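Local structure of uncharacterized protein MJ1062 (Methanocaldococcus jannaschii, 3EO4) at residues E25-W30 / E50-W55; L35-F40 / K44-W49; I67-R70 / I75-V78; A129-N134 / K140-L145. The protein is of uncertain function, but its C-terminal part, the chain described here, is a GNAT-family domain that probably transfers acyl groups. All blocks are in the same frame, centred on the assembly; numbering follows the deposited sequence.

Contact 1. Residues E25-W30 / E50-W55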
loop_
_atom_site.group_PDB
_atom_site.type_symbol
_atom_site.label_atom_id
_atom_site.label_comp_id
_atom_site.label_asym_id
_atom_site.label_seq_id
_atom_site.Cartn_x
_atom_site.Cartn_y
_atom_site.Cartn_z
ATOM N N GLU A 25 -1.852 5.563 5.707
ATOM C CA GLU A 25 -1.992 4.105 5.572
ATOM C C GLU A 25 -1.465 3.641 4.233
ATOM O O GLU A 25 -0.891 2.583 4.149
ATOM C CB GLU A 25 -3.441 3.619 5.769
ATOM C CG GLU A 25 -4.125 4.052 7.104
ATOM C CD GLU A 25 -4.940 5.350 6.938
ATOM O OE1 GLU A 25 -4.397 6.352 6.418
ATOM O OE2 GLU A 25 -6.137 5.369 7.298
ATOM N N LEU A 26 -1.695 4.429 3.184
ATOM C CA LEU A 26 -1.198 4.090 1.859
ATOM C C LEU A 26 0.334 4.178 1.833
ATOM O O LEU A 26 1.000 3.260 1.351
ATOM C CB LEU A 26 -1.795 5.004 0.802
ATOM C CG LEU A 26 -1.203 4.958 -0.596
ATOM C CD1 LEU A 26 -1.306 3.556 -1.162
ATOM C CD2 LEU A 26 -2.005 5.937 -1.505
ATOM N N LEU A 27 0.868 5.277 2.362
ATOM C CA LEU A 27 2.308 5.409 2.541
ATOM C C LEU A 27 2.881 4.256 3.356
ATOM O O LEU A 27 3.878 3.645 2.953
ATOM C CB LEU A 27 2.687 6.766 3.138
ATOM C CG LEU A 27 4.217 6.987 3.250
ATOM C CD1 LEU A 27 4.952 7.124 1.872
ATOM C CD2 LEU A 27 4.589 8.166 4.196
HETATM N N MSE A 28 2.267 3.916 4.478
HETATM C CA MSE A 28 2.781 2.748 5.228
HETATM C C MSE A 28 2.713 1.462 4.387
HETATM O O MSE A 28 3.600 0.633 4.460
HETATM C CB MSE A 28 2.045 2.541 6.546
HETATM C CG MSE A 28 2.630 1.418 7.367
HETATM SE SE MSE A 28 1.723 1.244 9.098
HETATM C CE MSE A 28 -0.101 1.123 8.430
ATOM N N ALA A 29 1.663 1.301 3.599
ATOM C CA ALA A 29 1.503 0.093 2.793
ATOM C C ALA A 29 2.614 -0.088 1.742
ATOM O O ALA A 29 3.110 -1.204 1.517
ATOM C CB ALA A 29 0.135 0.052 2.147
ATOM N N TRP A 30 3.023 1.012 1.131
ATOM C CA TRP A 30 4.177 0.989 0.249
ATOM C C TRP A 30 5.482 0.640 0.989
ATOM O O TRP A 30 6.248 -0.194 0.534
ATOM C CB TRP A 30 4.333 2.339 -0.410
ATOM C CG TRP A 30 3.280 2.658 -1.417
ATOM C CD1 TRP A 30 2.587 1.775 -2.230
ATOM C CD2 TRP A 30 2.822 3.971 -1.751
ATOM N NE1 TRP A 30 1.720 2.481 -3.055
ATOM C CE2 TRP A 30 1.850 3.829 -2.777
ATOM C CE3 TRP A 30 3.156 5.258 -1.294
ATOM C CZ2 TRP A 30 1.197 4.937 -3.347
ATOM C CZ3 TRP A 30 2.499 6.351 -1.846
ATOM C CH2 TRP A 30 1.533 6.178 -2.887
ATOM N N GLU A 50 2.244 2.163 15.100
ATOM C CA GLU A 50 2.794 3.015 16.161
ATOM C C GLU A 50 4.114 3.677 15.746
ATOM O O GLU A 50 4.285 4.869 15.957
ATOM C CB GLU A 50 2.898 2.261 17.502
ATOM C CG GLU A 50 4.061 1.294 17.562
ATOM C CD GLU A 50 3.650 -0.082 18.015
ATOM O OE1 GLU A 50 3.848 -0.370 19.225
ATOM O OE2 GLU A 50 3.128 -0.868 17.162
ATOM N N GLU A 51 4.999 2.928 15.079
ATOM C CA GLU A 51 6.257 3.474 14.557
ATOM C C GLU A 51 6.014 4.485 13.434
ATOM O O GLU A 51 6.614 5.554 13.388
ATOM C CB GLU A 51 7.124 2.364 13.968
ATOM C CG GLU A 51 7.460 1.210 14.903
ATOM C CD GLU A 51 8.043 -0.001 14.152
ATOM O OE1 GLU A 51 7.864 -0.127 12.900
ATOM O OE2 GLU A 51 8.667 -0.854 14.842
ATOM N N HIS A 52 5.147 4.111 12.511
ATOM C CA HIS A 52 4.802 4.981 11.415
ATOM C C HIS A 52 4.174 6.297 11.894
ATOM O O HIS A 52 4.479 7.374 11.370
ATOM C CB HIS A 52 3.854 4.237 10.488
ATOM C CG HIS A 52 3.532 4.977 9.236
ATOM N ND1 HIS A 52 4.496 5.360 8.330
ATOM C CD2 HIS A 52 2.348 5.380 8.721
ATOM C CE1 HIS A 52 3.923 5.986 7.321
ATOM N NE2 HIS A 52 2.617 6.006 7.529
ATOM N N TYR A 53 3.284 6.196 12.871
ATOM C CA TYR A 53 2.531 7.350 13.324
ATOM C C TYR A 53 3.396 8.237 14.219
ATOM O O TYR A 53 3.272 9.462 14.223
ATOM C CB TYR A 53 1.249 6.908 14.054
ATOM C CG TYR A 53 0.263 8.034 14.241
ATOM C CD1 TYR A 53 -0.353 8.609 13.130
ATOM C CD2 TYR A 53 -0.020 8.553 15.505
ATOM C CE1 TYR A 53 -1.243 9.641 13.259
ATOM C CE2 TYR A 53 -0.919 9.607 15.649
ATOM C CZ TYR A 53 -1.525 10.140 14.498
ATOM O OH TYR A 53 -2.422 11.179 14.548
ATOM N N SER A 54 4.292 7.612 14.970
ATOM C CA SER A 54 5.250 8.368 15.771
ATOM C C SER A 54 6.217 9.147 14.855
ATOM O O SER A 54 6.565 10.287 15.168
ATOM C CB SER A 54 5.962 7.442 16.747
ATOM O OG SER A 54 7.178 7.998 17.178
ATOM N N TRP A 55 6.607 8.565 13.712
ATOM C CA TRP A 55 7.338 9.319 12.682
ATOM C C TRP A 55 6.539 10.559 12.268
ATOM O O TRP A 55 7.055 11.673 12.258
ATOM C CB TRP A 55 7.663 8.445 11.452
ATOM C CG TRP A 55 8.060 9.246 10.242
ATOM C CD1 TRP A 55 9.282 9.771 9.987
ATOM C CD2 TRP A 55 7.215 9.631 9.119
ATOM N NE1 TRP A 55 9.267 10.464 8.783
ATOM C CE2 TRP A 55 8.010 10.402 8.241
ATOM C CE3 TRP A 55 5.868 9.416 8.792
ATOM C CZ2 TRP A 55 7.510 10.946 7.056
ATOM C CZ3 TRP A 55 5.358 9.967 7.604
ATOM C CH2 TRP A 55 6.178 10.722 6.751
#
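Leu27 and the selenomethionine Met28, on helix 24-31, meet His52 and Trp55 of helix 49-58 in a buried helix-helix contact, in the helical region that comes before strand 63-71 of the GNAT domain. The axes of 25-30 and 50-55 approach no closer than 10.9 Å and run at 121° to one another, so the side chains have to span the distance. His52 does most of this. The His52 imidazole reaches across because chi1 (-174°) swings CG away from the backbone N, and it lays one face on the root of Met28. CB of Met28 stands 3.7 Å from the centroid of the His52 ring, only 16° off the normal, a CH-pi contact shifted toward the CD2-NE2 side. Farther out, SE of Met28 lies 3.9 Å from CB of His52 and meets the ring obliquely. Leu27 works with a single methyl: CD2 sits at the edge of the imidazole, 3.9 Å from CE1 of His52, and equally 3.9 Å from CZ3 of Trp55. The second subunit lies close by, with its Glu99 against Met28 and its Ala29 against Ala29. NE2 of His52 gives its hydrogen to the backbone O of Leu24, one turn before Met28. A methylene over the face, a methyl at the edge and one N-H bond together fix the rotation of the imidazole and satisfy this buried donor.

Contact 2. Residues L35-F40 / K44-W49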
loop_
_atom_site.group_PDB
_atom_site.type_symbol
_atom_site.label_atom_id
_atom_site.label_comp_id
_atom_site.label_asym_id
_atom_site.label_seq_id
_atom_site.Cartn_x
_atom_site.Cartn_y
_atom_site.Cartn_z
ATOM N N LEU A 35 9.491 -5.811 -1.303
ATOM C CA LEU A 35 10.012 -5.526 -2.634
ATOM C C LEU A 35 10.538 -4.093 -2.711
ATOM O O LEU A 35 11.294 -3.743 -3.617
ATOM C CB LEU A 35 8.882 -5.704 -3.680
ATOM C CG LEU A 35 8.622 -7.003 -4.433
ATOM C CD1 LEU A 35 9.272 -8.257 -3.822
ATOM C CD2 LEU A 35 7.122 -7.157 -4.623
ATOM N N ILE A 36 10.082 -3.270 -1.778
ATOM C CA ILE A 36 10.518 -1.901 -1.650
ATOM C C ILE A 36 11.524 -1.754 -0.515
ATOM O O ILE A 36 12.570 -1.126 -0.702
ATOM C CB ILE A 36 9.322 -0.945 -1.450
ATOM C CG1 ILE A 36 8.490 -0.906 -2.740
ATOM C CG2 ILE A 36 9.801 0.473 -1.144
ATOM C CD1 ILE A 36 7.237 -0.056 -2.682
ATOM N N TYR A 37 11.255 -2.363 0.646
ATOM C CA TYR A 37 12.102 -2.092 1.789
ATOM C C TYR A 37 13.432 -2.839 1.733
ATOM O O TYR A 37 14.294 -2.670 2.602
ATOM C CB TYR A 37 11.344 -2.189 3.129
ATOM C CG TYR A 37 10.843 -3.556 3.593
ATOM C CD1 TYR A 37 9.476 -3.809 3.745
ATOM C CD2 TYR A 37 11.735 -4.562 3.957
ATOM C CE1 TYR A 37 9.019 -5.058 4.223
ATOM C CE2 TYR A 37 11.288 -5.800 4.434
ATOM C CZ TYR A 37 9.932 -6.040 4.564
ATOM O OH TYR A 37 9.520 -7.281 5.032
ATOM N N LYS A 38 13.576 -3.671 0.701
ATOM C CA LYS A 38 14.863 -4.182 0.209
ATOM C C LYS A 38 15.908 -3.082 0.079
ATOM O O LYS A 38 17.102 -3.331 0.169
ATOM C CB LYS A 38 14.681 -4.575 -1.250
ATOM C CG LYS A 38 14.553 -5.957 -1.603
ATOM C CD LYS A 38 14.491 -5.956 -3.128
ATOM C CE LYS A 38 15.905 -5.866 -3.727
ATOM N NZ LYS A 38 16.360 -7.179 -4.205
ATOM N N PHE A 39 15.430 -1.894 -0.276
ATOM C CA PHE A 39 16.271 -0.752 -0.583
ATOM C C PHE A 39 16.438 0.235 0.588
ATOM O O PHE A 39 17.055 1.286 0.420
ATOM C CB PHE A 39 15.766 -0.066 -1.888
ATOM C CG PHE A 39 15.677 -1.014 -3.086
ATOM C CD1 PHE A 39 16.780 -1.743 -3.493
ATOM C CD2 PHE A 39 14.480 -1.163 -3.802
ATOM C CE1 PHE A 39 16.729 -2.622 -4.588
ATOM C CE2 PHE A 39 14.399 -2.047 -4.903
ATOM C CZ PHE A 39 15.552 -2.793 -5.290
ATOM N N PHE A 40 15.943 -0.118 1.776
ATOM C CA PHE A 40 15.937 0.781 2.931
ATOM C C PHE A 40 16.942 0.273 3.960
ATOM O O PHE A 40 16.933 -0.918 4.293
ATOM C CB PHE A 40 14.558 0.811 3.609
ATOM C CG PHE A 40 13.475 1.461 2.795
ATOM C CD1 PHE A 40 12.140 1.319 3.176
ATOM C CD2 PHE A 40 13.768 2.189 1.656
ATOM C CE1 PHE A 40 11.132 1.890 2.457
ATOM C CE2 PHE A 40 12.748 2.792 0.927
ATOM C CZ PHE A 40 11.430 2.635 1.326
ATOM N N LYS A 44 13.968 -4.938 7.812
ATOM C CA LYS A 44 13.835 -6.362 7.514
ATOM C C LYS A 44 12.415 -6.840 7.737
ATOM O O LYS A 44 12.171 -8.047 7.690
ATOM C CB LYS A 44 14.761 -7.199 8.407
ATOM C CG LYS A 44 16.173 -6.665 8.516
ATOM C CD LYS A 44 17.204 -7.685 8.068
ATOM C CE LYS A 44 17.669 -7.389 6.649
ATOM N NZ LYS A 44 18.583 -8.465 6.155
ATOM N N GLU A 45 11.498 -5.908 8.007
ATOM C CA GLU A 45 10.129 -6.250 8.421
ATOM C C GLU A 45 9.161 -5.173 7.966
ATOM O O GLU A 45 9.572 -4.038 7.752
ATOM C CB GLU A 45 10.017 -6.379 9.953
ATOM C CG GLU A 45 10.793 -7.537 10.621
ATOM C CD GLU A 45 10.366 -8.943 10.161
ATOM O OE1 GLU A 45 9.305 -9.073 9.499
ATOM O OE2 GLU A 45 11.089 -9.920 10.466
ATOM N N PRO A 46 7.865 -5.521 7.811
ATOM C CA PRO A 46 6.877 -4.471 7.567
ATOM C C PRO A 46 6.843 -3.500 8.750
ATOM O O PRO A 46 7.290 -3.840 9.845
ATOM C CB PRO A 46 5.555 -5.248 7.493
ATOM C CG PRO A 46 5.942 -6.611 7.161
ATOM C CD PRO A 46 7.231 -6.850 7.867
ATOM N N LEU A 47 6.310 -2.306 8.528
ATOM C CA LEU A 47 6.214 -1.290 9.590
ATOM C C LEU A 47 5.090 -1.571 10.565
ATOM O O LEU A 47 4.158 -2.288 10.240
ATOM C CB LEU A 47 5.975 0.067 8.947
ATOM C CG LEU A 47 7.131 1.010 8.614
ATOM C CD1 LEU A 47 8.464 0.312 8.329
ATOM C CD2 LEU A 47 6.717 1.944 7.498
ATOM N N LYS A 48 5.165 -1.010 11.765
ATOM C CA LYS A 48 4.020 -1.034 12.671
ATOM C C LYS A 48 3.409 0.366 12.679
ATOM O O LYS A 48 4.132 1.357 12.599
ATOM C CB LYS A 48 4.448 -1.472 14.075
ATOM C CG LYS A 48 5.219 -2.778 14.048
ATOM C CD LYS A 48 5.539 -3.311 15.440
ATOM C CE LYS A 48 6.626 -4.348 15.334
ATOM N NZ LYS A 48 6.923 -4.947 16.656
ATOM N N TRP A 49 2.084 0.450 12.753
ATOM C CA TRP A 49 1.406 1.743 12.816
ATOM C C TRP A 49 2.030 2.668 13.888
ATOM O O TRP A 49 2.343 3.824 13.596
ATOM C CB TRP A 49 -0.091 1.564 13.056
ATOM C CG TRP A 49 -0.833 2.871 13.188
ATOM C CD1 TRP A 49 -1.354 3.408 14.328
ATOM C CD2 TRP A 49 -1.149 3.791 12.125
ATOM N NE1 TRP A 49 -1.959 4.614 14.049
ATOM C CE2 TRP A 49 -1.838 4.874 12.706
ATOM C CE3 TRP A 49 -0.890 3.810 10.741
ATOM C CZ2 TRP A 49 -2.303 5.961 11.951
ATOM C CZ3 TRP A 49 -1.341 4.907 9.984
ATOM C CH2 TRP A 49 -2.046 5.957 10.597
HETATM O O HOH W 1 11.086 -9.369 5.294
#
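Tyr37 lays its ring along the backbone of Lys44, Glu45 and Pro46, and van der Waals contact makes up most of the meeting. CE2 of Tyr37 is 3.6 Å from the carbonyl C of Lys44 and as near to N of Glu45. The carbonyl O of Glu45 stands 3.7 Å above one face of the Tyr37 ring, displaced toward the rim, and Gln43 NE2 is hydrogen-bonded to that same oxygen. Pro46 adds its CD, 3.7 Å from OH of Tyr37. A chi1 of 68°, which sets CG of Tyr37 between the backbone N and carbonyl carbon, sends the ring across to residues 44-46.

The two segments run from the end part of the short helix 34-37 of the GNAT domain through the following chain to the start of helix 49-58. Tyr37 opens a type I turn that ends at Phe40, and Lys48 is the N-cap of the second helix. Leu35 of the second subunit packs on both Tyr37 and Pro46, which puts the contact at the dimer interface.

The polar link is indirect. A water in the plane of the Tyr37 ring, at its edge, lies 2.6 Å from OH of Tyr37 and donates to O of Lys44 over 2.9 Å, joining the phenol to the backbone of Lys44.

Contact 3. Residues I67-R70 / I75-V78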
loop_
_atom_site.group_PDB
_atom_site.type_symbol
_atom_site.label_atom_id
_atom_site.label_comp_id
_atom_site.label_asym_id
_atom_site.label_seq_id
_atom_site.Cartn_x
_atom_site.Cartn_y
_atom_site.Cartn_z
ATOM N N ILE A 67 2.956 11.704 -4.885
ATOM C CA ILE A 67 3.114 11.811 -6.334
ATOM C C ILE A 67 1.827 11.336 -7.017
ATOM O O ILE A 67 1.382 10.219 -6.801
ATOM C CB ILE A 67 4.286 10.939 -6.819
ATOM C CG1 ILE A 67 5.575 11.279 -6.041
ATOM C CG2 ILE A 67 4.433 11.050 -8.339
ATOM C CD1 ILE A 67 6.692 10.256 -6.214
ATOM N N LEU A 68 1.239 12.196 -7.829
ATOM C CA LEU A 68 0.020 11.879 -8.517
ATOM C C LEU A 68 0.325 11.660 -9.979
ATOM O O LEU A 68 1.071 12.421 -10.567
ATOM C CB LEU A 68 -0.928 13.051 -8.383
ATOM C CG LEU A 68 -1.875 13.197 -7.183
ATOM C CD1 LEU A 68 -1.472 12.458 -5.929
ATOM C CD2 LEU A 68 -2.187 14.683 -6.914
ATOM N N LEU A 69 -0.239 10.618 -10.572
ATOM C CA LEU A 69 -0.068 10.381 -11.991
ATOM C C LEU A 69 -1.420 10.629 -12.644
ATOM O O LEU A 69 -2.423 10.056 -12.232
ATOM C CB LEU A 69 0.449 8.960 -12.285
ATOM C CG LEU A 69 0.390 8.517 -13.762
ATOM C CD1 LEU A 69 1.325 9.319 -14.687
ATOM C CD2 LEU A 69 0.653 7.050 -13.938
ATOM N N ARG A 70 -1.425 11.504 -13.647
ATOM C CA ARG A 70 -2.612 11.796 -14.410
ATOM C C ARG A 70 -2.501 11.018 -15.703
ATOM O O ARG A 70 -1.534 11.154 -16.459
ATOM C CB ARG A 70 -2.745 13.294 -14.717
ATOM C CG ARG A 70 -4.029 13.635 -15.454
ATOM C CD ARG A 70 -4.076 15.091 -15.882
ATOM N NE ARG A 70 -3.917 16.002 -14.742
ATOM C CZ ARG A 70 -4.930 16.536 -14.056
ATOM N NH1 ARG A 70 -6.190 16.247 -14.376
ATOM N NH2 ARG A 70 -4.681 17.361 -13.039
ATOM N N ILE A 75 -6.544 11.245 -12.291
ATOM C CA ILE A 75 -5.361 11.205 -11.438
ATOM C C ILE A 75 -5.416 10.084 -10.378
ATOM O O ILE A 75 -6.487 9.775 -9.871
ATOM C CB ILE A 75 -5.028 12.603 -10.802
ATOM C CG1 ILE A 75 -5.455 12.681 -9.339
ATOM C CG2 ILE A 75 -5.643 13.784 -11.570
ATOM C CD1 ILE A 75 -4.326 12.372 -8.464
ATOM N N ARG A 76 -4.257 9.509 -10.040
ATOM C CA ARG A 76 -4.141 8.495 -8.994
ATOM C C ARG A 76 -2.829 8.657 -8.218
ATOM O O ARG A 76 -1.887 9.255 -8.729
ATOM C CB ARG A 76 -4.253 7.085 -9.598
ATOM C CG ARG A 76 -2.928 6.470 -10.114
ATOM C CD ARG A 76 -3.208 5.083 -10.699
ATOM N NE ARG A 76 -2.043 4.421 -11.284
ATOM C CZ ARG A 76 -1.806 4.394 -12.597
ATOM N NH1 ARG A 76 -2.633 5.008 -13.433
ATOM N NH2 ARG A 76 -0.758 3.742 -13.084
ATOM N N LYS A 77 -2.779 8.120 -6.992
ATOM C CA LYS A 77 -1.578 8.170 -6.119
ATOM C C LYS A 77 -0.611 7.028 -6.384
ATOM O O LYS A 77 -0.987 5.855 -6.278
ATOM C CB LYS A 77 -1.995 8.091 -4.654
ATOM C CG LYS A 77 -2.465 9.405 -4.047
ATOM C CD LYS A 77 -3.950 9.530 -3.874
ATOM C CE LYS A 77 -4.575 8.394 -3.052
ATOM N NZ LYS A 77 -3.985 8.370 -1.712
ATOM N N VAL A 78 0.649 7.345 -6.684
ATOM C CA VAL A 78 1.555 6.312 -7.168
ATOM C C VAL A 78 2.846 6.231 -6.392
ATOM O O VAL A 78 3.586 5.271 -6.572
ATOM C CB VAL A 78 1.911 6.456 -8.691
ATOM C CG1 VAL A 78 0.665 6.351 -9.592
ATOM C CG2 VAL A 78 2.666 7.756 -8.953
#
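Leu69 and Arg76 face each other as an antiparallel hydrogen-bonded pair, tied by Leu69 N to Arg76 O at 2.8 Å and Arg76 N to Leu69 O at 2.9 Å. A third backbone bond runs from Val78 N to Ile67 O, 3.0 Å long and nearly straight at 166°. On either side of Leu69 and Arg76, Leu68 with Lys77 and Arg70 with Ile75 form non-hydrogen-bonded pairs. This is the hairpin of strands 63-71 and 74-84 in the antiparallel sheet of the GNAT fold, with strand 13-18 next to the first.

The side-chain contacts divide between the two faces. With Leu69 and Arg76, CD2 of Leu69 rests 3.5 Å above the plane of the Arg76 guanidinium, toward its rim. Leu68 and Lys77 lie alongside each other on the opposite face, CD1 of Leu68 3.7 Å from CG of Lys77. With Leu68 cut back to an alanine, that lysine methylene is likely to lose its neighbour, with a gap opened beside Arg17. Arg70 bends at chi3 (-57°), folding its guanidinium back so that CG2 of Ile75 sits over its centre.

Arg76 forms a salt bridge with Glu99 and a cation-pi contact with Trp49 of the second subunit; the backbone N of Lys77 is hydrogen-bonded to Glu25 OE2 of that subunit.

Contact 4. Residues A129-N134 / K140-L145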
loop_
_atom_site.group_PDB
_atom_site.type_symbol
_atom_site.label_atom_id
_atom_site.label_comp_id
_atom_site.label_asym_id
_atom_site.label_seq_id
_atom_site.Cartn_x
_atom_site.Cartn_y
_atom_site.Cartn_z
ATOM N N ALA A 129 21.070 12.779 -1.784
ATOM C CA ALA A 129 20.246 11.577 -1.607
ATOM C C ALA A 129 21.141 10.528 -0.936
ATOM O O ALA A 129 22.333 10.507 -1.184
ATOM C CB ALA A 129 19.744 11.074 -2.961
ATOM N N ARG A 130 20.578 9.707 -0.057
ATOM C CA ARG A 130 21.306 8.577 0.548
ATOM C C ARG A 130 20.778 7.329 -0.133
ATOM O O ARG A 130 19.562 7.113 -0.161
ATOM C CB ARG A 130 21.084 8.474 2.078
ATOM C CG ARG A 130 21.341 9.766 2.852
ATOM C CD ARG A 130 21.138 9.589 4.386
ATOM N NE ARG A 130 22.193 8.760 4.932
ATOM C CZ ARG A 130 23.140 9.160 5.765
ATOM N NH1 ARG A 130 23.178 10.413 6.221
ATOM N NH2 ARG A 130 24.046 8.271 6.168
ATOM N N ILE A 131 21.678 6.527 -0.700
ATOM C CA ILE A 131 21.250 5.382 -1.501
ATOM C C ILE A 131 22.016 4.110 -1.146
ATOM O O ILE A 131 23.264 4.116 -1.040
ATOM C CB ILE A 131 21.342 5.660 -3.036
ATOM C CG1 ILE A 131 20.727 7.028 -3.415
ATOM C CG2 ILE A 131 20.620 4.572 -3.834
ATOM C CD1 ILE A 131 21.020 7.472 -4.877
ATOM N N LEU A 132 21.272 3.022 -0.955
ATOM C CA LEU A 132 21.913 1.716 -0.758
ATOM C C LEU A 132 22.503 1.211 -2.077
ATOM O O LEU A 132 21.913 1.402 -3.161
ATOM C CB LEU A 132 20.941 0.678 -0.218
ATOM C CG LEU A 132 20.468 0.626 1.225
ATOM C CD1 LEU A 132 20.027 -0.791 1.435
ATOM C CD2 LEU A 132 21.544 1.007 2.281
ATOM N N GLU A 133 23.674 0.603 -1.957
ATOM C CA GLU A 133 24.429 0.072 -3.070
ATOM C C GLU A 133 23.605 -0.806 -4.001
ATOM O O GLU A 133 23.908 -0.862 -5.192
ATOM C CB GLU A 133 25.589 -0.771 -2.557
ATOM C CG GLU A 133 26.681 0.033 -1.952
ATOM C CD GLU A 133 27.785 -0.828 -1.407
ATOM O OE1 GLU A 133 27.454 -1.900 -0.850
ATOM O OE2 GLU A 133 28.972 -0.431 -1.522
ATOM N N ASN A 134 22.600 -1.506 -3.468
ATOM C CA ASN A 134 21.852 -2.474 -4.263
ATOM C C ASN A 134 20.722 -1.806 -5.023
ATOM O O ASN A 134 20.129 -2.401 -5.920
ATOM C CB ASN A 134 21.338 -3.660 -3.402
ATOM C CG ASN A 134 20.313 -3.233 -2.345
ATOM O OD1 ASN A 134 20.508 -2.241 -1.661
ATOM N ND2 ASN A 134 19.215 -3.986 -2.217
ATOM N N LYS A 140 20.441 5.213 -10.807
ATOM C CA LYS A 140 20.223 5.708 -12.172
ATOM C C LYS A 140 19.357 6.950 -12.219
ATOM O O LYS A 140 19.622 7.867 -12.991
ATOM C CB LYS A 140 19.565 4.635 -13.019
ATOM C CG LYS A 140 20.529 3.560 -13.355
ATOM C CD LYS A 140 19.865 2.470 -14.137
ATOM C CE LYS A 140 20.920 1.536 -14.717
ATOM N NZ LYS A 140 20.337 0.879 -15.906
ATOM N N LEU A 141 18.318 6.963 -11.398
ATOM C CA LEU A 141 17.443 8.124 -11.256
ATOM C C LEU A 141 18.239 9.399 -10.931
ATOM O O LEU A 141 18.151 10.392 -11.656
ATOM C CB LEU A 141 16.354 7.854 -10.182
ATOM C CG LEU A 141 15.145 8.782 -9.921
ATOM C CD1 LEU A 141 14.260 8.141 -8.892
ATOM C CD2 LEU A 141 15.517 10.193 -9.459
ATOM N N PHE A 142 19.008 9.369 -9.849
ATOM C CA PHE A 142 19.684 10.580 -9.367
ATOM C C PHE A 142 20.862 10.998 -10.240
ATOM O O PHE A 142 21.055 12.200 -10.494
ATOM C CB PHE A 142 20.113 10.429 -7.904
ATOM C CG PHE A 142 18.968 10.532 -6.930
ATOM C CD1 PHE A 142 18.460 11.776 -6.563
ATOM C CD2 PHE A 142 18.383 9.377 -6.391
ATOM C CE1 PHE A 142 17.401 11.873 -5.650
ATOM C CE2 PHE A 142 17.326 9.455 -5.502
ATOM C CZ PHE A 142 16.828 10.688 -5.132
ATOM N N GLU A 143 21.614 10.014 -10.734
ATOM C CA GLU A 143 22.650 10.309 -11.723
ATOM C C GLU A 143 22.056 10.874 -13.034
ATOM O O GLU A 143 22.686 11.687 -13.698
ATOM C CB GLU A 143 23.555 9.097 -11.987
ATOM C CG GLU A 143 24.323 8.603 -10.719
ATOM C CD GLU A 143 25.430 7.609 -11.029
ATOM O OE1 GLU A 143 25.317 6.879 -12.036
ATOM O OE2 GLU A 143 26.418 7.550 -10.259
ATOM N N SER A 144 20.847 10.484 -13.411
ATOM C CA SER A 144 20.259 11.100 -14.617
ATOM C C SER A 144 19.977 12.600 -14.381
ATOM O O SER A 144 19.843 13.376 -15.312
ATOM C CB SER A 144 19.004 10.362 -15.075
ATOM O OG SER A 144 17.877 10.806 -14.338
ATOM N N LEU A 145 19.923 13.002 -13.125
ATOM C CA LEU A 145 19.713 14.407 -12.771
ATOM C C LEU A 145 21.004 15.106 -12.367
ATOM O O LEU A 145 20.977 16.219 -11.828
ATOM C CB LEU A 145 18.672 14.549 -11.656
ATOM C CG LEU A 145 17.257 14.083 -11.979
ATOM C CD1 LEU A 145 16.417 14.003 -10.700
ATOM C CD2 LEU A 145 16.584 14.949 -13.057
#
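Phe142, on helix 136-144, packs onto Ala129 and Ile131 of strand 126-132, seating the helix against the C-terminal sheet of the GNAT domain. The methyl of Ala129 comes down almost on the middle of the ring: CB lies 3.6 Å from the centroid of Phe142 and 11° off its normal, a CH-pi contact. On the opposite face, CD2 of Leu141 stands 4.2 Å above the plane of the Phe142 ring, also over its centre, so two methyl groups sandwich the phenyl. Ile131 approaches obliquely, its CD1 3.6 Å from CD2 of Phe142. The isoleucine chain, extended at chi2 (169°), carries this methyl forward from the strand. Ala129 and Ile131 lie two residues apart and both direct their side chains at the helix.

Strand 126-132, helix 136-144 and strand 148-150 form a beta-alpha-beta crossover, with strand 157-163 inserted between the two parallel strands, as in other GNAT domains. Phe147, just before strand 148-150, meets Phe142 edge-to-face, while Val112 of helix 107-121 and Ile95 of strand 92-97 also touch the Phe142 side chain. Replacing Phe142 by an alanine is likely to open a gap between the methyls of Ala129 and Leu141 and leave CD1 of Ile131 without its partner on the helix.

Polar bonds gather around Ser144. OG of Ser144 donates to O of Leu141 over 2.7 Å and is also hydrogen-bonded to Arg109 NE. N of Leu145 bonds to O of Phe142 at 3.0 Å.

From the N terminus, helix 24-31 leads into helix 34-37, the connecting chain and helix 49-58. Contact 1 closes this whole excursion, and contact 2 closes a shorter loop nested inside it; the two touch through Met28 and Leu47. Contact 3 follows in series as the hairpin 63-71/74-84, touching contact 1 where Trp30 packs on Lys77 and Val78. Contact 4 comes last, closing the step from strand 126-132 into helix 136-144 on the other side of the chain's centre from contact 1. It still reaches contact 2 through a probable hydrogen bond from Asn134 ND2 to Lys38 O. None of the four loops cross. Contacts 1, 2 and 3 all adjoin the second subunit.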